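Local coordinates for protein aldehyde dehydrogenase (Anabaena variabilis, PDB 4H7N) that probably oxidises aldehydes to carboxylic acids with NAD+ as the electron acceptor, at residues 65-70 with 87-92; 251-256 with 419-424. One frame throughout, in Å; residues are numbered along the deposited sequence.

Overall arrangement
Contact 1 (65-70 with 87-92) comes first along the chain and is complete before contact 2 (251-256 with 419-424) begins. The first is local: it joins two helices consecutive in sequence, 67-78 and 82-106, in the N-terminal helical part. The second spans 163 residues and sets helix 247-259 against the loop after strand 415-418, the outermost strand, within this chain, of the seven-stranded sheet. The centres lie about 26 Å apart and the nearest atoms about 8 Å, so the two are separate. Contact 1 ties helices within one subunit, whereas contact 2, beside the sheet with strands 237-241 and 393-397, also meets the second subunit. Both are away from the predicted active-site Glu232.

Contact 1 (65-70 with 87-92); sequences SRREQL and EIDSFL
The guanidinium of Arg67 has Ile88 CG2 over the centre of one face, 3.6 Å above its plane, and Asp89 at its edge. Both terminal nitrogens close on a single carboxylate oxygen: Arg67 NH2 lies 2.9 Å and NH1 3.0 Å from Asp89 OD1, which stays within 2° of the guanidinium plane. The two flat groups are nevertheless turned 65° apart. NH1 meets OD1 nearly along its C-O bond, while NH2 comes from well above the carboxylate plane, and this salt bridge is end-on yet not the two-oxygen kind. With CG anti to the backbone N (chi1 -172°) and the chain extended as far as NE, Arg67 reaches across from helix 67-78 to helix 82-106. Leu92 CD1 approaches Arg67 NH1 obliquely, at 3.7 Å. One turn on, Leu70 and Ile88 reach tip to tip, Leu70 CD2 lying 3.9 Å from Ile88 CG1; Ile63, Pro171 and Leu172 also pack on Leu70. An alanine in place of Arg67 is likely to leave Asp89 without this charged mate and to uncover the CG2 methyl of Ile88. The chemistry thus grades from a buried leucine-isoleucine pair to a partly exposed ion pair, with Ile88 serving both: its methyl backs the cation, and the two bonds to OD1 probably restrict rotation of the guanidinium.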
loop_
_atom_site.group_PDB
_atom_site.type_symbol
_atom_site.label_atom_id
_atom_site.label_comp_id
_atom_site.label_asym_id
_atom_site.label_seq_id
_atom_site.Cartn_x
_atom_site.Cartn_y
_atom_site.Cartn_z
ATOM N N SER A 65 -27.560 -20.167 -13.817
ATOM C CA SER A 65 -28.673 -21.117 -13.799
ATOM C C SER A 65 -29.801 -20.729 -12.842
ATOM O O SER A 65 -30.888 -21.280 -12.930
ATOM C CB SER A 65 -28.205 -22.525 -13.419
ATOM O OG SER A 65 -27.991 -22.665 -12.004
ATOM N N ARG A 66 -29.532 -19.833 -11.909
ATOM C CA ARG A 66 -30.509 -19.412 -10.912
ATOM C C ARG A 66 -30.586 -17.902 -10.884
ATOM O O ARG A 66 -30.752 -17.278 -9.826
ATOM C CB ARG A 66 -30.141 -19.998 -9.535
ATOM C CG ARG A 66 -30.270 -21.545 -9.447
ATOM C CD ARG A 66 -31.676 -22.023 -9.839
ATOM N NE ARG A 66 -31.739 -23.411 -10.371
ATOM C CZ ARG A 66 -31.611 -24.490 -9.608
ATOM N NH1 ARG A 66 -31.703 -25.713 -10.126
ATOM N NH2 ARG A 66 -31.397 -24.338 -8.294
ATOM N N ARG A 67 -30.470 -17.298 -12.050
ATOM C CA ARG A 67 -30.385 -15.834 -12.118
ATOM C C ARG A 67 -31.619 -15.172 -11.524
ATOM O O ARG A 67 -31.511 -14.156 -10.859
ATOM C CB ARG A 67 -30.190 -15.365 -13.566
ATOM C CG ARG A 67 -29.913 -13.878 -13.649
ATOM C CD ARG A 67 -29.596 -13.393 -15.059
ATOM N NE ARG A 67 -29.553 -11.930 -14.994
ATOM C CZ ARG A 67 -28.709 -11.139 -15.635
ATOM N NH1 ARG A 67 -27.813 -11.631 -16.463
ATOM N NH2 ARG A 67 -28.814 -9.835 -15.493
ATOM N N GLU A 68 -32.795 -15.746 -11.750
ATOM C CA GLU A 68 -33.994 -15.149 -11.221
ATOM C C GLU A 68 -33.999 -15.055 -9.706
ATOM O O GLU A 68 -34.575 -14.147 -9.170
ATOM C CB GLU A 68 -35.247 -15.892 -11.713
ATOM C CG GLU A 68 -35.567 -15.462 -13.130
ATOM C CD GLU A 68 -36.139 -16.566 -13.982
ATOM O OE1 GLU A 68 -37.322 -16.935 -13.769
ATOM O OE2 GLU A 68 -35.398 -17.062 -14.873
ATOM N N GLN A 69 -33.397 -16.009 -9.023
ATOM C CA GLN A 69 -33.332 -15.990 -7.566
ATOM C C GLN A 69 -32.342 -14.917 -7.103
ATOM O O GLN A 69 -32.552 -14.299 -6.080
ATOM C CB GLN A 69 -32.853 -17.334 -7.051
ATOM C CG GLN A 69 -33.945 -18.402 -6.993
ATOM C CD GLN A 69 -34.319 -18.893 -8.368
ATOM O OE1 GLN A 69 -33.465 -19.096 -9.229
ATOM N NE2 GLN A 69 -35.589 -19.075 -8.590
ATOM N N LEU A 70 -31.265 -14.695 -7.864
ATOM C CA LEU A 70 -30.338 -13.620 -7.519
ATOM C C LEU A 70 -31.023 -12.254 -7.690
ATOM O O LEU A 70 -30.970 -11.395 -6.807
ATOM C CB LEU A 70 -29.049 -13.728 -8.328
ATOM C CG LEU A 70 -28.005 -12.616 -8.074
ATOM C CD1 LEU A 70 -27.523 -12.594 -6.626
ATOM C CD2 LEU A 70 -26.799 -12.787 -8.974
ATOM N N GLU A 87 -26.364 -4.378 -12.058
ATOM C CA GLU A 87 -25.392 -4.892 -11.078
ATOM C C GLU A 87 -25.050 -6.307 -11.398
ATOM O O GLU A 87 -23.867 -6.697 -11.363
ATOM C CB GLU A 87 -25.941 -4.889 -9.658
ATOM C CG GLU A 87 -25.555 -3.752 -8.811
ATOM C CD GLU A 87 -25.872 -3.955 -7.338
ATOM O OE1 GLU A 87 -26.926 -3.440 -6.948
ATOM O OE2 GLU A 87 -25.050 -4.558 -6.568
ATOM N N ILE A 88 -26.082 -7.103 -11.691
ATOM C CA ILE A 88 -25.839 -8.499 -11.994
ATOM C C ILE A 88 -24.977 -8.677 -13.265
ATOM O O ILE A 88 -24.075 -9.500 -13.289
ATOM C CB ILE A 88 -27.134 -9.305 -12.073
ATOM C CG1 ILE A 88 -27.763 -9.375 -10.698
ATOM C CG2 ILE A 88 -26.821 -10.707 -12.542
ATOM C CD1 ILE A 88 -29.221 -9.844 -10.630
ATOM N N ASP A 89 -25.286 -7.929 -14.310
ATOM C CA ASP A 89 -24.544 -7.999 -15.575
ATOM C C ASP A 89 -23.079 -7.591 -15.358
ATOM O O ASP A 89 -22.155 -8.235 -15.849
ATOM C CB ASP A 89 -25.191 -7.079 -16.612
ATOM C CG ASP A 89 -26.505 -7.646 -17.158
ATOM O OD1 ASP A 89 -26.680 -8.888 -17.157
ATOM O OD2 ASP A 89 -27.362 -6.830 -17.593
ATOM N N SER A 90 -22.900 -6.526 -14.605
ATOM C CA SER A 90 -21.586 -5.991 -14.270
ATOM C C SER A 90 -20.740 -6.975 -13.422
ATOM O O SER A 90 -19.544 -7.218 -13.695
ATOM C CB SER A 90 -21.764 -4.641 -13.606
ATOM O OG SER A 90 -20.600 -4.288 -12.852
ATOM N N PHE A 91 -21.346 -7.579 -12.412
ATOM C CA PHE A 91 -20.710 -8.705 -11.677
ATOM C C PHE A 91 -20.267 -9.855 -12.606
ATOM O O PHE A 91 -19.139 -10.317 -12.550
ATOM C CB PHE A 91 -21.700 -9.255 -10.617
ATOM C CG PHE A 91 -21.258 -10.531 -9.944
ATOM C CD1 PHE A 91 -20.046 -10.625 -9.341
ATOM C CD2 PHE A 91 -22.078 -11.611 -9.900
ATOM C CE1 PHE A 91 -19.659 -11.783 -8.701
ATOM C CE2 PHE A 91 -21.725 -12.751 -9.261
ATOM C CZ PHE A 91 -20.509 -12.833 -8.644
ATOM N N LEU A 92 -21.173 -10.327 -13.437
ATOM C CA LEU A 92 -20.846 -11.410 -14.362
ATOM C C LEU A 92 -19.701 -11.051 -15.339
ATOM O O LEU A 92 -18.818 -11.873 -15.590
ATOM C CB LEU A 92 -22.081 -11.841 -15.145
ATOM C CG LEU A 92 -23.231 -12.408 -14.294
ATOM C CD1 LEU A 92 -24.456 -12.604 -15.174
ATOM C CD2 LEU A 92 -22.861 -13.695 -13.586
#

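Contact 2 (251-256 with 419-424); sequences TSAILW and NDAALT
Ala253 and Ala421 bring helix 247-259 and the loop after strand 415-418 together, their CA atoms 5.5 Å apart. The methyl CB of Ala421 sits 3.7 Å from the carbonyl O of Ala253 and 4.2 Å from Ala253 CB, while Ile254 CG1 brushes it at longer range. Trp256, whose CG stands anti to the backbone N (chi1 -179°), presents the benzo edge of its indole to the loop. Its CZ3 lies 4.0 Å from Ala422 CB, and the carbonyl oxygens of Ala421 and Ala422 stand near the ring plane at that edge. Asp420 OD1 touches Ala253 CB at 3.7 Å and accepts a hydrogen bond from Ala421 N, 2.7 Å away on its anti side, so it also braces the start of the loop. Further out, Phe397 of strand 393-397 packs on Ala253 and Ile254, and Ser417 OG is hydrogen-bonded to Leu423 N. Trp470, Trp471 and Phe472 of the second subunit bring their rings to Trp256, and Asp473 OD2 of that subunit is hydrogen-bonded to Ser252 OG. A helix thus packs through small side chains beside the seven-stranded mixed sheet (strands 269-275, 393-397, 415-418) of the family's catalytic domain, its tryptophan built into the dimer interface.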
loop_
_atom_site.group_PDB
_atom_site.type_symbol
_atom_site.label_atom_id
_atom_site.label_comp_id
_atom_site.label_asym_id
_atom_site.label_seq_id
_atom_site.Cartn_x
_atom_site.Cartn_y
_atom_site.Cartn_z
ATOM N N THR A 251 -26.256 18.249 -19.242
ATOM C CA THR A 251 -27.402 18.119 -18.347
ATOM C C THR A 251 -27.843 16.654 -18.266
ATOM O O THR A 251 -28.180 16.194 -17.177
ATOM C CB THR A 251 -28.575 19.051 -18.709
ATOM O OG1 THR A 251 -28.946 18.831 -20.069
ATOM C CG2 THR A 251 -28.214 20.507 -18.482
ATOM N N SER A 252 -27.844 15.904 -19.368
ATOM C CA SER A 252 -28.183 14.485 -19.260
ATOM C C SER A 252 -27.113 13.717 -18.427
ATOM O O SER A 252 -27.447 12.852 -17.620
ATOM C CB SER A 252 -28.344 13.821 -20.643
ATOM O OG SER A 252 -29.428 14.359 -21.405
ATOM N N ALA A 253 -25.831 14.013 -18.638
ATOM C CA ALA A 253 -24.778 13.269 -17.972
ATOM C C ALA A 253 -24.794 13.531 -16.453
ATOM O O ALA A 253 -24.638 12.605 -15.662
ATOM C CB ALA A 253 -23.431 13.644 -18.532
ATOM N N ILE A 254 -24.965 14.801 -16.088
ATOM C CA ILE A 254 -24.925 15.217 -14.673
ATOM C C ILE A 254 -26.178 14.708 -13.947
ATOM O O ILE A 254 -26.098 14.231 -12.813
ATOM C CB ILE A 254 -24.742 16.728 -14.552
ATOM C CG1 ILE A 254 -23.282 17.060 -14.914
ATOM C CG2 ILE A 254 -25.139 17.240 -13.173
ATOM C CD1 ILE A 254 -23.018 18.492 -15.256
ATOM N N LEU A 255 -27.316 14.713 -14.633
ATOM C CA LEU A 255 -28.514 14.142 -14.017
ATOM C C LEU A 255 -28.309 12.668 -13.694
ATOM O O LEU A 255 -28.604 12.199 -12.577
ATOM C CB LEU A 255 -29.726 14.365 -14.926
ATOM C CG LEU A 255 -30.985 13.664 -14.440
ATOM C CD1 LEU A 255 -31.424 14.257 -13.111
ATOM C CD2 LEU A 255 -32.052 13.702 -15.512
ATOM N N TRP A 256 -27.803 11.911 -14.657
ATOM C CA TRP A 256 -27.565 10.477 -14.464
ATOM C C TRP A 256 -26.539 10.255 -13.349
ATOM O O TRP A 256 -26.738 9.485 -12.417
ATOM C CB TRP A 256 -27.143 9.797 -15.769
ATOM C CG TRP A 256 -26.937 8.340 -15.562
ATOM C CD1 TRP A 256 -27.910 7.366 -15.504
ATOM C CD2 TRP A 256 -25.703 7.693 -15.291
ATOM N NE1 TRP A 256 -27.336 6.142 -15.242
ATOM C CE2 TRP A 256 -25.984 6.312 -15.103
ATOM C CE3 TRP A 256 -24.378 8.132 -15.235
ATOM C CZ2 TRP A 256 -24.989 5.381 -14.823
ATOM C CZ3 TRP A 256 -23.388 7.209 -14.934
ATOM C CH2 TRP A 256 -23.696 5.844 -14.727
ATOM N N ASN A 419 -16.145 15.665 -20.492
ATOM C CA ASN A 419 -17.353 15.779 -21.347
ATOM C C ASN A 419 -18.353 14.683 -21.102
ATOM O O ASN A 419 -19.193 14.414 -21.917
ATOM C CB ASN A 419 -16.949 15.928 -22.806
ATOM C CG ASN A 419 -16.284 17.256 -23.024
ATOM O OD1 ASN A 419 -16.569 18.187 -22.289
ATOM N ND2 ASN A 419 -15.391 17.354 -23.989
ATOM N N ASP A 420 -18.259 14.121 -19.906
ATOM C CA ASP A 420 -19.176 13.133 -19.374
ATOM C C ASP A 420 -19.075 13.153 -17.852
ATOM O O ASP A 420 -18.243 13.896 -17.293
ATOM C CB ASP A 420 -18.800 11.771 -19.910
ATOM C CG ASP A 420 -19.980 10.856 -20.056
ATOM O OD1 ASP A 420 -20.959 10.982 -19.257
ATOM O OD2 ASP A 420 -19.902 9.984 -20.961
ATOM N N ALA A 421 -19.929 12.380 -17.163
ATOM C CA ALA A 421 -19.885 12.344 -15.697
ATOM C C ALA A 421 -20.015 10.939 -15.186
ATOM O O ALA A 421 -20.722 10.112 -15.783
ATOM C CB ALA A 421 -20.988 13.214 -15.083
ATOM N N ALA A 422 -19.322 10.681 -14.068
ATOM C CA ALA A 422 -19.356 9.418 -13.358
ATOM C C ALA A 422 -18.967 8.208 -14.166
ATOM O O ALA A 422 -19.532 7.126 -13.967
ATOM C CB ALA A 422 -20.756 9.207 -12.753
ATOM N N LEU A 423 -18.016 8.363 -15.079
ATOM C CA LEU A 423 -17.698 7.248 -15.977
ATOM C C LEU A 423 -17.146 6.077 -15.251
ATOM O O LEU A 423 -17.390 4.930 -15.688
ATOM C CB LEU A 423 -16.779 7.669 -17.124
ATOM C CG LEU A 423 -17.513 8.470 -18.177
ATOM C CD1 LEU A 423 -16.547 9.145 -19.111
ATOM C CD2 LEU A 423 -18.484 7.570 -18.949
ATOM N N THR A 424 -16.517 6.297 -14.080
ATOM C CA THR A 424 -15.984 5.146 -13.345
ATOM C C THR A 424 -17.067 4.245 -12.806
ATOM O O THR A 424 -16.804 3.123 -12.461
ATOM C CB THR A 424 -15.022 5.491 -12.217
ATOM O OG1 THR A 424 -15.709 6.208 -11.186
ATOM C CG2 THR A 424 -13.884 6.326 -12.783
#